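Local structure of fucolectin-related protein (Streptococcus pneumoniae, 2WMF) at residues P43-D48 against H79-C84; G52-N57 against K506-L511; S88-D93 against M120-R125; F116-S121 against G145-E150. The protein is the catalytic module of a family 98 glycoside hydrolase, and probably hydrolyses host blood-group carbohydrate antigens. All coordinates share one frame; numbering follows the deposited sequence.

Contact 1 (P43-D48 against H79-C84); sequences PLYGND and HPAKVC
K82 reaches along the loop end of P43-D48, and every carbon of its side chain meets something on the way. CB lies 3.4 Å from G46 O, the same carbonyl that accepts the K82 backbone N, and CG stays beside that oxygen. CD lies 3.4 Å from N47 OD1; the bend at chi3 (72°) then brings CE near both N47 OD1 and D48 OD1. At the tip, NZ donates to N47 OD1 at 3.0 Å, K82 and N47 lying alongside each other. NZ also donates to W504 O. D48 OD1 is 4.0 Å from K82 NZ, beyond a salt bridge; the OD2 of D48 pairs with K85 instead.

The backbones illustrate how a parallel strand pair gives way to a loop with a short 3-10 segment at 82-83. H79 N bonds L44 O at 2.9 Å. G46 N in turn bonds H79 O at 2.8 Å. Past the strand ends, K82 N donates to G46 O. G46 itself passes close to P80, its CA 3.2 Å from P80 O. Beside it the rings of Y45 and H79 are tilted by 29° and offset so far that little of one covers the other, while A81 CB meets the Y45 ring at its edge.

The pair joins the first two strands of the barrel, 39-45 and 74-79, where they run into loops: P80 packs on helix 95-111, and L44 packs on helix 59-64.

Contact 2 (G52-N57 against K506-L511); sequences GLWWGN and KEELEL
L509 lays its isopropyl end on the face of the W54 indole, the tightest part of this contact. CD2 stands 3.4 Å from the centroid of the six-membered ring and 10° off its normal, a clear CH-pi contact, while CG comes to 3.3 Å from W54 CH2. E508 works on the rim of the same ring: W54 NE1 donates to E508 OE1 at 3.0 Å, meeting the oxygen 46° out of the carboxylate plane. CG of E508 is anti to the backbone N (chi1 180°) and the chain beyond it is extended, which carries the carboxylate from the helix to the two tryptophans. OE2 lies 3.5 Å from W55 CZ2, at the edge of the second indole. Other bonds hold this buried carboxylate, from W504 N to OE1 and between OE2 and Y267 OH, so three bonds share the carboxylate.

The packing is looser toward W55. L509 CD2 is 4.4 Å from W55 CD1, and a water accepts from W55 NE1 at 3.0 Å and donates to E508 O. L509 itself remains partly exposed, in contrast to the buried tryptophans and E508, and G56 is exposed at the turn.

W54 to N57 form a type I' beta turn, with W55 and G56 both at positive phi; a weak bond from N57 N to W54 O closes it. The arrangement is that of a barrel loop, following strand 39-45, on which helix 506-517 of the C-terminal region docks through aromatic, apolar and carboxylate contacts.

Contact 3 (S88-D93 against M120-R125); sequences SCIPRD and MSAGER
E124, I90 and P91 carry most of this contact between two loops that follow neighbouring strands of a (beta/alpha)8 barrel. One loop makes a type I' beta turn from S121 to E124; the other makes an inverse gamma turn centred on P91, closed by R92 N bonding I90 O. No hydrogen bond crosses between them, so the match is one of surfaces.

E124 lies across I90 at about a right angle. Its chain bends at chi2 (60°), bringing OE1 to 3.4 Å from I90 CG2 and the carboxyl carbon CD to 3.8 Å from R92 CB. The aliphatic part of the arginine is what E124 meets: the charged ends stay apart, with R92 NE 5.7 Å from E124 OE1. Each finds a polar partner elsewhere, R92 NE at K85 O and E124 OE2 at the backbone N of N126.

I90 uses its other branch for A122, the second residue of the turn, with CD1 3.8 Å from A122 CB. P91 presses the outer edge of its ring on the end of strand 115-121, CG 3.8 Å from M120 CA and CD 3.7 Å from S121 N. Alongside, C89 O lies 3.5 Å from S121 CB; it is buried by the contact and has no hydrogen-bond partner in the model.

Contact 4 (F116-S121 against G145-E150); sequences FLVIMS and GVLNIE
L147 projects from its strand into the hollow between F116 and V118, its CD1 3.5 Å from F116 CB and 4.0 Å from V118 CG2. V118 CG2 also meets I149 CD1, so the side chains of F116 and V118 interlock with those of L147 and I149 on one face. G145 supplies the opposite shape: having no side chain, it leaves a dip for the F116 ring, whose CD1 lies 3.4 Å from G145 C.

Elsewhere I119 CD1 rests on V146 CG2 at 3.9 Å, and M120 lies obliquely beside the N148 amide, CE 3.6 Å from ND2, while OD1 of N148 accepts from N151. A beta bulge at I119 shifts the register of these parallel strands by one: L147 O accepts I119 N at 3.0 Å and, weakly, M120 N. The strands 115-121 and 143-149 belong to a beta-alpha-beta unit with helix 130-139; I119 and M120 pack on helix 159-172, a later helix.

Polar side chains gather at the C-terminal end, where S121 OG donates to I149 O at 2.7 Å and E150 pairs with K212; the chemistry thus implies an apolar strand body leading to a polar barrel mouth.

How the contacts relate
All four contacts involve the barrel or its loops; contact 2 alone also brings in helix 506-517. Contacts 1, 2 and 4 are buried, contact 3 only partly. Contact 4, nearest the centre of the chain, pairs strands 115-121 and 143-149 by backbone bonds and interleaved apolar side chains. Contact 1 begins in the same way, on strands 39-45 and 74-79, but passes into a lysine-amide bond. Contact 3 shares M120 and S121 with contact 4 yet lacks any hydrogen bond between its segments. Contact 2 relies on indoles, a carboxylate and a water; it touches contact 1 through Y45 and W54, but stays about 8 Å from contact 3 at the nearest atoms.

Contact 1 (P43-D48 against H79-C84)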
loop_
_atom_site.group_PDB
_atom_site.type_symbol
_atom_site.label_atom_id
_atom_site.label_comp_id
_atom_site.label_asym_id
_atom_site.label_seq_id
_atom_site.Cartn_x
_atom_site.Cartn_y
_atom_site.Cartn_z
ATOM N N PRO A 43 12.930 3.736 -0.139
ATOM C CA PRO A 43 13.540 4.973 0.300
ATOM C C PRO A 43 14.904 4.901 0.996
ATOM O O PRO A 43 15.185 3.955 1.770
ATOM C CB PRO A 43 12.520 5.517 1.300
ATOM C CG PRO A 43 11.978 4.284 1.923
ATOM C CD PRO A 43 12.055 3.174 0.916
ATOM N N LEU A 44 15.722 5.909 0.698
ATOM C CA LEU A 44 16.964 6.232 1.437
ATOM C C LEU A 44 16.831 7.639 2.088
ATOM O O LEU A 44 16.115 8.528 1.612
ATOM C CB LEU A 44 18.156 6.236 0.456
ATOM C CG LEU A 44 18.541 4.872 -0.153
ATOM C CD1 LEU A 44 19.565 5.073 -1.333
ATOM C CD2 LEU A 44 19.050 3.789 0.898
ATOM N N TYR A 45 17.586 7.844 3.167
ATOM C CA TYR A 45 17.440 9.011 4.048
ATOM C C TYR A 45 18.801 9.663 4.298
ATOM O O TYR A 45 19.781 8.977 4.610
ATOM C CB TYR A 45 16.786 8.605 5.377
ATOM C CG TYR A 45 15.398 8.085 5.139
ATOM C CD1 TYR A 45 14.301 8.909 5.197
ATOM C CD2 TYR A 45 15.199 6.758 4.808
ATOM C CE1 TYR A 45 13.024 8.420 4.929
ATOM C CE2 TYR A 45 13.929 6.256 4.529
ATOM C CZ TYR A 45 12.842 7.105 4.590
ATOM O OH TYR A 45 11.567 6.618 4.327
ATOM N N GLY A 46 18.843 10.992 4.179
ATOM C CA GLY A 46 20.053 11.748 4.417
ATOM C C GLY A 46 20.534 11.697 5.850
ATOM O O GLY A 46 19.753 11.675 6.786
ATOM N N ASN A 47 21.841 11.588 6.001
ATOM C CA ASN A 47 22.530 11.817 7.274
ATOM C C ASN A 47 23.353 13.092 7.131
ATOM O O ASN A 47 23.948 13.336 6.089
ATOM C CB ASN A 47 23.455 10.628 7.603
ATOM C CG ASN A 47 23.891 10.593 9.089
ATOM O OD1 ASN A 47 23.324 11.286 9.927
ATOM N ND2 ASN A 47 24.876 9.773 9.404
ATOM N N ASP A 48 23.433 13.882 8.188
ATOM C CA ASP A 48 24.241 15.131 8.157
ATOM C C ASP A 48 25.672 14.819 8.596
ATOM O O ASP A 48 26.313 15.601 9.321
ATOM C CB ASP A 48 23.589 16.220 9.025
ATOM C CG ASP A 48 23.374 15.802 10.468
ATOM O OD1 ASP A 48 23.509 14.607 10.837
ATOM O OD2 ASP A 48 23.112 16.715 11.276
ATOM N N HIS A 79 15.218 10.998 0.429
ATOM C CA HIS A 79 14.643 11.873 1.436
ATOM C C HIS A 79 15.797 12.539 2.211
ATOM O O HIS A 79 16.613 11.850 2.806
ATOM C CB HIS A 79 13.760 11.072 2.428
ATOM C CG HIS A 79 12.853 11.937 3.262
ATOM N ND1 HIS A 79 13.242 13.152 3.798
ATOM C CD2 HIS A 79 11.565 11.756 3.640
ATOM C CE1 HIS A 79 12.212 13.679 4.452
ATOM N NE2 HIS A 79 11.180 12.859 4.356
ATOM N N PRO A 80 15.867 13.875 2.182
ATOM C CA PRO A 80 17.032 14.521 2.779
ATOM C C PRO A 80 17.118 14.329 4.292
ATOM O O PRO A 80 18.219 14.372 4.842
ATOM C CB PRO A 80 16.861 16.002 2.390
ATOM C CG PRO A 80 15.366 16.173 2.164
ATOM C CD PRO A 80 14.916 14.849 1.597
ATOM N N ALA A 81 15.974 14.107 4.945
ATOM C CA ALA A 81 15.962 13.636 6.348
ATOM C C ALA A 81 16.876 14.483 7.249
ATOM O O ALA A 81 16.630 15.669 7.388
ATOM C CB ALA A 81 16.317 12.140 6.416
ATOM N N LYS A 82 17.964 13.910 7.780
ATOM C CA LYS A 82 18.775 14.621 8.813
ATOM C C LYS A 82 19.592 15.789 8.247
ATOM O O LYS A 82 20.104 16.604 9.001
ATOM C CB LYS A 82 19.710 13.669 9.543
ATOM C CG LYS A 82 19.022 12.569 10.331
ATOM C CD LYS A 82 20.041 11.643 10.920
ATOM C CE LYS A 82 20.794 12.305 12.092
ATOM N NZ LYS A 82 21.862 11.367 12.596
ATOM N N VAL A 83 19.694 15.868 6.931
ATOM C CA VAL A 83 20.341 17.001 6.262
ATOM C C VAL A 83 19.518 18.275 6.450
ATOM O O VAL A 83 20.073 19.372 6.445
ATOM C CB VAL A 83 20.562 16.685 4.749
ATOM C CG1 VAL A 83 20.999 17.937 3.961
ATOM C CG2 VAL A 83 21.578 15.563 4.611
ATOM N N CYS A 84 18.198 18.129 6.643
ATOM C CA CYS A 84 17.320 19.265 6.828
ATOM C C CYS A 84 17.555 19.951 8.179
ATOM O O CYS A 84 17.648 19.287 9.223
ATOM C CB CYS A 84 15.832 18.862 6.741
ATOM S SG CYS A 84 15.326 17.990 5.228
#

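Contact 2 (G52-N57 against K506-L511)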
loop_
_atom_site.group_PDB
_atom_site.type_symbol
_atom_site.label_atom_id
_atom_site.label_comp_id
_atom_site.label_asym_id
_atom_site.label_seq_id
_atom_site.Cartn_x
_atom_site.Cartn_y
_atom_site.Cartn_z
ATOM N N GLY A 52 26.662 10.445 4.155
ATOM C CA GLY A 52 25.449 11.167 3.818
ATOM C C GLY A 52 24.150 10.380 3.823
ATOM O O GLY A 52 23.124 10.933 3.396
ATOM N N LEU A 53 24.154 9.116 4.274
ATOM C CA LEU A 53 22.890 8.299 4.387
ATOM C C LEU A 53 22.735 7.578 5.736
ATOM O O LEU A 53 23.704 7.119 6.344
ATOM C CB LEU A 53 22.766 7.257 3.238
ATOM C CG LEU A 53 22.728 7.785 1.800
ATOM C CD1 LEU A 53 22.834 6.600 0.845
ATOM C CD2 LEU A 53 21.455 8.599 1.519
ATOM N N TRP A 54 21.495 7.515 6.199
ATOM C CA TRP A 54 21.124 6.910 7.485
ATOM C C TRP A 54 20.968 5.392 7.334
ATOM O O TRP A 54 20.929 4.857 6.216
ATOM C CB TRP A 54 19.851 7.586 7.988
ATOM C CG TRP A 54 19.515 7.344 9.438
ATOM C CD1 TRP A 54 18.361 6.803 9.923
ATOM C CD2 TRP A 54 20.326 7.646 10.575
ATOM N NE1 TRP A 54 18.389 6.759 11.304
ATOM C CE2 TRP A 54 19.591 7.255 11.732
ATOM C CE3 TRP A 54 21.596 8.193 10.733
ATOM C CZ2 TRP A 54 20.093 7.411 13.019
ATOM C CZ3 TRP A 54 22.101 8.337 12.033
ATOM C CH2 TRP A 54 21.353 7.936 13.146
ATOM N N TRP A 55 20.915 4.684 8.456
ATOM C CA TRP A 55 20.643 3.232 8.496
ATOM C C TRP A 55 21.721 2.369 7.831
ATOM O O TRP A 55 21.513 1.202 7.531
ATOM C CB TRP A 55 19.224 2.942 7.932
ATOM C CG TRP A 55 18.139 3.232 8.943
ATOM C CD1 TRP A 55 18.146 2.864 10.256
ATOM C CD2 TRP A 55 16.955 4.007 8.749
ATOM N NE1 TRP A 55 17.006 3.306 10.875
ATOM C CE2 TRP A 55 16.276 4.044 9.975
ATOM C CE3 TRP A 55 16.392 4.668 7.648
ATOM C CZ2 TRP A 55 15.054 4.670 10.117
ATOM C CZ3 TRP A 55 15.191 5.336 7.816
ATOM C CH2 TRP A 55 14.535 5.311 9.033
ATOM N N GLY A 56 22.916 2.938 7.669
ATOM C CA GLY A 56 24.039 2.181 7.142
ATOM C C GLY A 56 23.945 1.806 5.674
ATOM O O GLY A 56 24.684 0.954 5.203
ATOM N N ASN A 57 23.029 2.444 4.953
ATOM C CA ASN A 57 22.773 2.075 3.582
ATOM C C ASN A 57 23.583 2.911 2.594
ATOM O O ASN A 57 24.104 3.989 2.915
ATOM C CB ASN A 57 21.254 2.213 3.327
ATOM C CG ASN A 57 20.426 1.181 4.095
ATOM O OD1 ASN A 57 20.925 0.103 4.406
ATOM N ND2 ASN A 57 19.143 1.480 4.342
ATOM N N LYS A 506 21.718 7.541 17.849
ATOM C CA LYS A 506 22.493 6.299 17.928
ATOM C C LYS A 506 21.678 5.063 18.330
ATOM O O LYS A 506 21.919 3.961 17.836
ATOM C CB LYS A 506 23.693 6.481 18.911
ATOM C CG LYS A 506 23.298 6.701 20.366
ATOM C CD LYS A 506 24.542 6.835 21.285
ATOM C CE LYS A 506 24.169 6.525 22.734
ATOM N NZ LYS A 506 24.800 7.482 23.656
ATOM N N GLU A 507 20.691 5.237 19.211
ATOM C CA GLU A 507 19.874 4.110 19.642
ATOM C C GLU A 507 19.128 3.495 18.458
ATOM O O GLU A 507 18.956 2.275 18.399
ATOM C CB GLU A 507 18.869 4.503 20.739
ATOM C CG GLU A 507 19.532 4.859 22.079
ATOM C CD GLU A 507 20.002 6.306 22.206
ATOM O OE1 GLU A 507 19.977 7.144 21.227
ATOM O OE2 GLU A 507 20.423 6.621 23.364
ATOM N N GLU A 508 18.694 4.356 17.534
ATOM C CA GLU A 508 17.983 3.874 16.346
ATOM C C GLU A 508 18.944 3.074 15.489
ATOM O O GLU A 508 18.583 2.004 14.910
ATOM C CB GLU A 508 17.303 5.010 15.561
ATOM C CG GLU A 508 16.571 4.448 14.313
ATOM C CD GLU A 508 15.668 5.448 13.654
ATOM O OE1 GLU A 508 16.173 6.533 13.291
ATOM O OE2 GLU A 508 14.456 5.165 13.491
ATOM N N LEU A 509 20.177 3.568 15.361
ATOM C CA LEU A 509 21.192 2.797 14.623
ATOM C C LEU A 509 21.512 1.448 15.284
ATOM O O LEU A 509 21.691 0.470 14.587
ATOM C CB LEU A 509 22.455 3.605 14.417
ATOM C CG LEU A 509 22.366 4.850 13.572
ATOM C CD1 LEU A 509 23.769 5.493 13.510
ATOM C CD2 LEU A 509 21.818 4.518 12.146
ATOM N N GLU A 510 21.534 1.390 16.624
ATOM C CA GLU A 510 21.713 0.112 17.337
ATOM C C GLU A 510 20.651 -0.891 16.943
ATOM O O GLU A 510 20.956 -2.073 16.637
ATOM C CB GLU A 510 21.780 0.276 18.887
ATOM C CG GLU A 510 21.755 -1.102 19.623
ATOM C CD GLU A 510 21.566 -1.039 21.154
ATOM O OE1 GLU A 510 21.354 -2.127 21.761
ATOM O OE2 GLU A 510 21.588 0.078 21.731
ATOM N N LEU A 511 19.387 -0.433 16.927
ATOM C CA LEU A 511 18.289 -1.297 16.494
ATOM C C LEU A 511 18.500 -1.780 15.053
ATOM O O LEU A 511 18.329 -2.961 14.754
ATOM C CB LEU A 511 16.936 -0.587 16.619
ATOM C CG LEU A 511 15.694 -1.372 16.224
ATOM C CD1 LEU A 511 15.620 -2.739 16.974
ATOM C CD2 LEU A 511 14.394 -0.530 16.400
HETATM O O HOH W 1 16.374 1.350 13.127
#

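Contact 3 (S88-D93 against M120-R125)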
loop_
_atom_site.group_PDB
_atom_site.type_symbol
_atom_site.label_atom_id
_atom_site.label_comp_id
_atom_site.label_asym_id
_atom_site.label_seq_id
_atom_site.Cartn_x
_atom_site.Cartn_y
_atom_site.Cartn_z
ATOM N N SER A 88 14.848 17.829 11.282
ATOM C CA SER A 88 15.016 16.632 10.438
ATOM C C SER A 88 13.719 16.364 9.657
ATOM O O SER A 88 12.609 16.453 10.199
ATOM C CB SER A 88 15.399 15.405 11.279
ATOM O OG SER A 88 15.467 14.212 10.493
ATOM N N CYS A 89 13.889 16.081 8.373
ATOM C CA CYS A 89 12.840 15.731 7.410
ATOM C C CYS A 89 12.004 16.869 6.883
ATOM O O CYS A 89 11.137 16.623 6.022
ATOM C CB CYS A 89 11.913 14.604 7.898
ATOM S SG CYS A 89 12.737 13.012 8.190
ATOM N N ILE A 90 12.236 18.096 7.355
ATOM C CA ILE A 90 11.480 19.269 6.891
ATOM C C ILE A 90 12.378 20.084 5.953
ATOM O O ILE A 90 13.302 20.742 6.419
ATOM C CB ILE A 90 10.916 20.132 8.062
ATOM C CG1 ILE A 90 10.109 19.234 9.014
ATOM C CG2 ILE A 90 10.051 21.280 7.529
ATOM C CD1 ILE A 90 9.286 19.967 10.097
ATOM N N PRO A 91 12.132 19.978 4.627
ATOM C CA PRO A 91 13.105 20.396 3.601
ATOM C C PRO A 91 13.126 21.892 3.264
ATOM O O PRO A 91 12.863 22.328 2.115
ATOM C CB PRO A 91 12.699 19.524 2.394
ATOM C CG PRO A 91 11.246 19.460 2.473
ATOM C CD PRO A 91 10.981 19.292 3.993
ATOM N N ARG A 92 13.459 22.691 4.273
ATOM C CA ARG A 92 13.714 24.098 4.063
ATOM C C ARG A 92 14.936 24.269 3.152
ATOM O O ARG A 92 15.978 23.661 3.357
ATOM C CB ARG A 92 13.976 24.778 5.398
ATOM C CG ARG A 92 14.169 26.296 5.317
ATOM C CD ARG A 92 14.424 26.963 6.685
ATOM N NE ARG A 92 15.664 26.491 7.300
ATOM C CZ ARG A 92 16.847 27.113 7.235
ATOM N NH1 ARG A 92 16.974 28.271 6.579
ATOM N NH2 ARG A 92 17.915 26.581 7.838
ATOM N N ASP A 93 14.774 25.100 2.136
ATOM C CA ASP A 93 15.851 25.401 1.183
ATOM C C ASP A 93 17.103 25.968 1.893
ATOM O O ASP A 93 17.054 27.008 2.549
ATOM C CB ASP A 93 15.316 26.336 0.117
ATOM C CG ASP A 93 16.289 26.553 -1.028
ATOM O OD1 ASP A 93 17.287 25.815 -1.151
ATOM O OD2 ASP A 93 16.010 27.462 -1.804
ATOM N N MET A 120 9.137 18.355 -0.535
ATOM C CA MET A 120 8.135 18.976 0.307
ATOM C C MET A 120 7.720 18.016 1.427
ATOM O O MET A 120 7.565 16.831 1.181
ATOM C CB MET A 120 6.860 19.333 -0.490
ATOM C CG MET A 120 6.967 20.504 -1.486
ATOM S SD MET A 120 5.431 20.801 -2.347
ATOM C CE MET A 120 4.487 21.702 -1.107
ATOM N N SER A 121 7.620 18.551 2.658
ATOM C CA SER A 121 7.122 17.781 3.786
ATOM C C SER A 121 6.802 18.676 4.989
ATOM O O SER A 121 7.385 19.753 5.148
ATOM C CB SER A 121 8.143 16.736 4.219
ATOM O OG SER A 121 7.573 15.821 5.145
ATOM N N ALA A 122 5.837 18.219 5.773
ATOM C CA ALA A 122 5.533 18.758 7.098
ATOM C C ALA A 122 5.391 20.293 7.091
ATOM O O ALA A 122 5.944 20.988 7.956
ATOM C CB ALA A 122 6.582 18.277 8.114
ATOM N N GLY A 123 4.610 20.820 6.133
ATOM C CA GLY A 123 4.234 22.213 6.132
ATOM C C GLY A 123 5.248 23.208 5.632
ATOM O O GLY A 123 4.966 24.428 5.604
ATOM N N GLU A 124 6.417 22.739 5.183
ATOM C CA GLU A 124 7.461 23.701 4.817
ATOM C C GLU A 124 7.045 24.576 3.636
ATOM O O GLU A 124 6.688 24.079 2.582
ATOM C CB GLU A 124 8.779 22.998 4.545
ATOM C CG GLU A 124 9.920 23.948 4.194
ATOM C CD GLU A 124 10.216 24.939 5.313
ATOM O OE1 GLU A 124 10.369 24.494 6.482
ATOM O OE2 GLU A 124 10.268 26.138 5.003
ATOM N N ARG A 125 7.134 25.896 3.816
ATOM C CA ARG A 125 6.737 26.880 2.818
ATOM C C ARG A 125 7.940 27.296 1.943
ATOM O O ARG A 125 7.740 27.695 0.798
ATOM C CB ARG A 125 6.189 28.127 3.518
ATOM C CG ARG A 125 4.887 27.897 4.318
ATOM C CD ARG A 125 4.630 29.031 5.273
ATOM N NE ARG A 125 3.482 28.845 6.146
ATOM C CZ ARG A 125 3.479 28.049 7.215
ATOM N NH1 ARG A 125 4.574 27.365 7.546
ATOM N NH2 ARG A 125 2.389 27.943 7.971
#

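Contact 4 (F116-S121 against G145-E150)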
loop_
_atom_site.group_PDB
_atom_site.type_symbol
_atom_site.label_atom_id
_atom_site.label_comp_id
_atom_site.label_asym_id
_atom_site.label_seq_id
_atom_site.Cartn_x
_atom_site.Cartn_y
_atom_site.Cartn_z
ATOM N N PHE A 116 13.591 9.581 -7.244
ATOM C CA PHE A 116 12.667 10.669 -6.935
ATOM C C PHE A 116 13.172 11.387 -5.671
ATOM O O PHE A 116 13.606 10.727 -4.762
ATOM C CB PHE A 116 11.271 10.086 -6.596
ATOM C CG PHE A 116 10.515 9.561 -7.794
ATOM C CD1 PHE A 116 9.484 10.283 -8.344
ATOM C CD2 PHE A 116 10.816 8.310 -8.318
ATOM C CE1 PHE A 116 8.762 9.791 -9.442
ATOM C CE2 PHE A 116 10.100 7.795 -9.436
ATOM C CZ PHE A 116 9.093 8.561 -9.997
ATOM N N LEU A 117 13.095 12.717 -5.658
ATOM C CA LEU A 117 13.534 13.544 -4.535
ATOM C C LEU A 117 12.327 13.974 -3.712
ATOM O O LEU A 117 11.342 14.431 -4.264
ATOM C CB LEU A 117 14.237 14.818 -4.999
ATOM C CG LEU A 117 15.410 14.725 -5.965
ATOM C CD1 LEU A 117 15.930 16.151 -6.247
ATOM C CD2 LEU A 117 16.453 13.798 -5.381
ATOM N N VAL A 118 12.418 13.834 -2.392
ATOM C CA VAL A 118 11.418 14.414 -1.482
ATOM C C VAL A 118 11.785 15.884 -1.307
ATOM O O VAL A 118 12.831 16.191 -0.718
ATOM C CB VAL A 118 11.391 13.735 -0.107
ATOM C CG1 VAL A 118 10.335 14.407 0.776
ATOM C CG2 VAL A 118 11.155 12.187 -0.227
ATOM N N ILE A 119 10.970 16.767 -1.865
ATOM C CA ILE A 119 11.216 18.223 -1.811
ATOM C C ILE A 119 10.212 19.013 -0.986
ATOM O O ILE A 119 10.414 20.204 -0.767
ATOM C CB ILE A 119 11.380 18.861 -3.208
ATOM C CG1 ILE A 119 10.041 18.899 -3.969
ATOM C CG2 ILE A 119 12.498 18.078 -4.023
ATOM C CD1 ILE A 119 10.114 19.726 -5.230
ATOM N N MET A 120 9.137 18.355 -0.535
ATOM C CA MET A 120 8.135 18.976 0.307
ATOM C C MET A 120 7.720 18.016 1.427
ATOM O O MET A 120 7.565 16.831 1.181
ATOM C CB MET A 120 6.860 19.333 -0.490
ATOM C CG MET A 120 6.967 20.504 -1.486
ATOM S SD MET A 120 5.431 20.801 -2.347
ATOM C CE MET A 120 4.487 21.702 -1.107
ATOM N N SER A 121 7.620 18.551 2.658
ATOM C CA SER A 121 7.122 17.781 3.786
ATOM C C SER A 121 6.802 18.676 4.989
ATOM O O SER A 121 7.385 19.753 5.148
ATOM C CB SER A 121 8.143 16.736 4.219
ATOM O OG SER A 121 7.573 15.821 5.145
ATOM N N GLY A 145 11.181 12.415 -10.897
ATOM C CA GLY A 145 10.120 13.185 -10.267
ATOM C C GLY A 145 10.444 13.546 -8.841
ATOM O O GLY A 145 11.581 13.397 -8.370
ATOM N N VAL A 146 9.408 14.014 -8.144
ATOM C CA VAL A 146 9.566 14.513 -6.779
ATOM C C VAL A 146 8.360 14.090 -5.926
ATOM O O VAL A 146 7.307 13.771 -6.461
ATOM C CB VAL A 146 9.740 16.042 -6.715
ATOM C CG1 VAL A 146 10.995 16.430 -7.495
ATOM C CG2 VAL A 146 8.502 16.811 -7.223
ATOM N N LEU A 147 8.540 14.162 -4.613
ATOM C CA LEU A 147 7.526 13.785 -3.635
ATOM C C LEU A 147 7.240 14.914 -2.642
ATOM O O LEU A 147 8.157 15.649 -2.226
ATOM C CB LEU A 147 7.970 12.582 -2.842
ATOM C CG LEU A 147 8.110 11.272 -3.623
ATOM C CD1 LEU A 147 9.549 10.770 -3.633
ATOM C CD2 LEU A 147 7.099 10.234 -3.068
ATOM N N ASN A 148 5.947 15.021 -2.304
ATOM C CA ASN A 148 5.463 15.787 -1.181
ATOM C C ASN A 148 4.873 14.745 -0.230
ATOM O O ASN A 148 3.994 13.964 -0.624
ATOM C CB ASN A 148 4.372 16.732 -1.658
ATOM C CG ASN A 148 3.766 17.586 -0.554
ATOM O OD1 ASN A 148 4.135 17.468 0.614
ATOM N ND2 ASN A 148 2.839 18.475 -0.932
ATOM N N ILE A 149 5.337 14.745 1.006
ATOM C CA ILE A 149 4.947 13.722 1.979
ATOM C C ILE A 149 4.550 14.344 3.302
ATOM O O ILE A 149 5.345 15.064 3.873
ATOM C CB ILE A 149 6.132 12.714 2.230
ATOM C CG1 ILE A 149 6.582 12.033 0.938
ATOM C CG2 ILE A 149 5.702 11.600 3.224
ATOM C CD1 ILE A 149 7.732 11.020 1.112
ATOM N N GLU A 150 3.321 14.059 3.761
ATOM C CA GLU A 150 2.897 14.238 5.169
ATOM C C GLU A 150 2.702 15.691 5.610
ATOM O O GLU A 150 3.646 16.352 6.002
ATOM C CB GLU A 150 3.853 13.579 6.162
ATOM C CG GLU A 150 3.319 13.578 7.584
ATOM C CD GLU A 150 4.344 12.965 8.550
ATOM O OE1 GLU A 150 4.821 11.811 8.329
ATOM O OE2 GLU A 150 4.719 13.679 9.513
#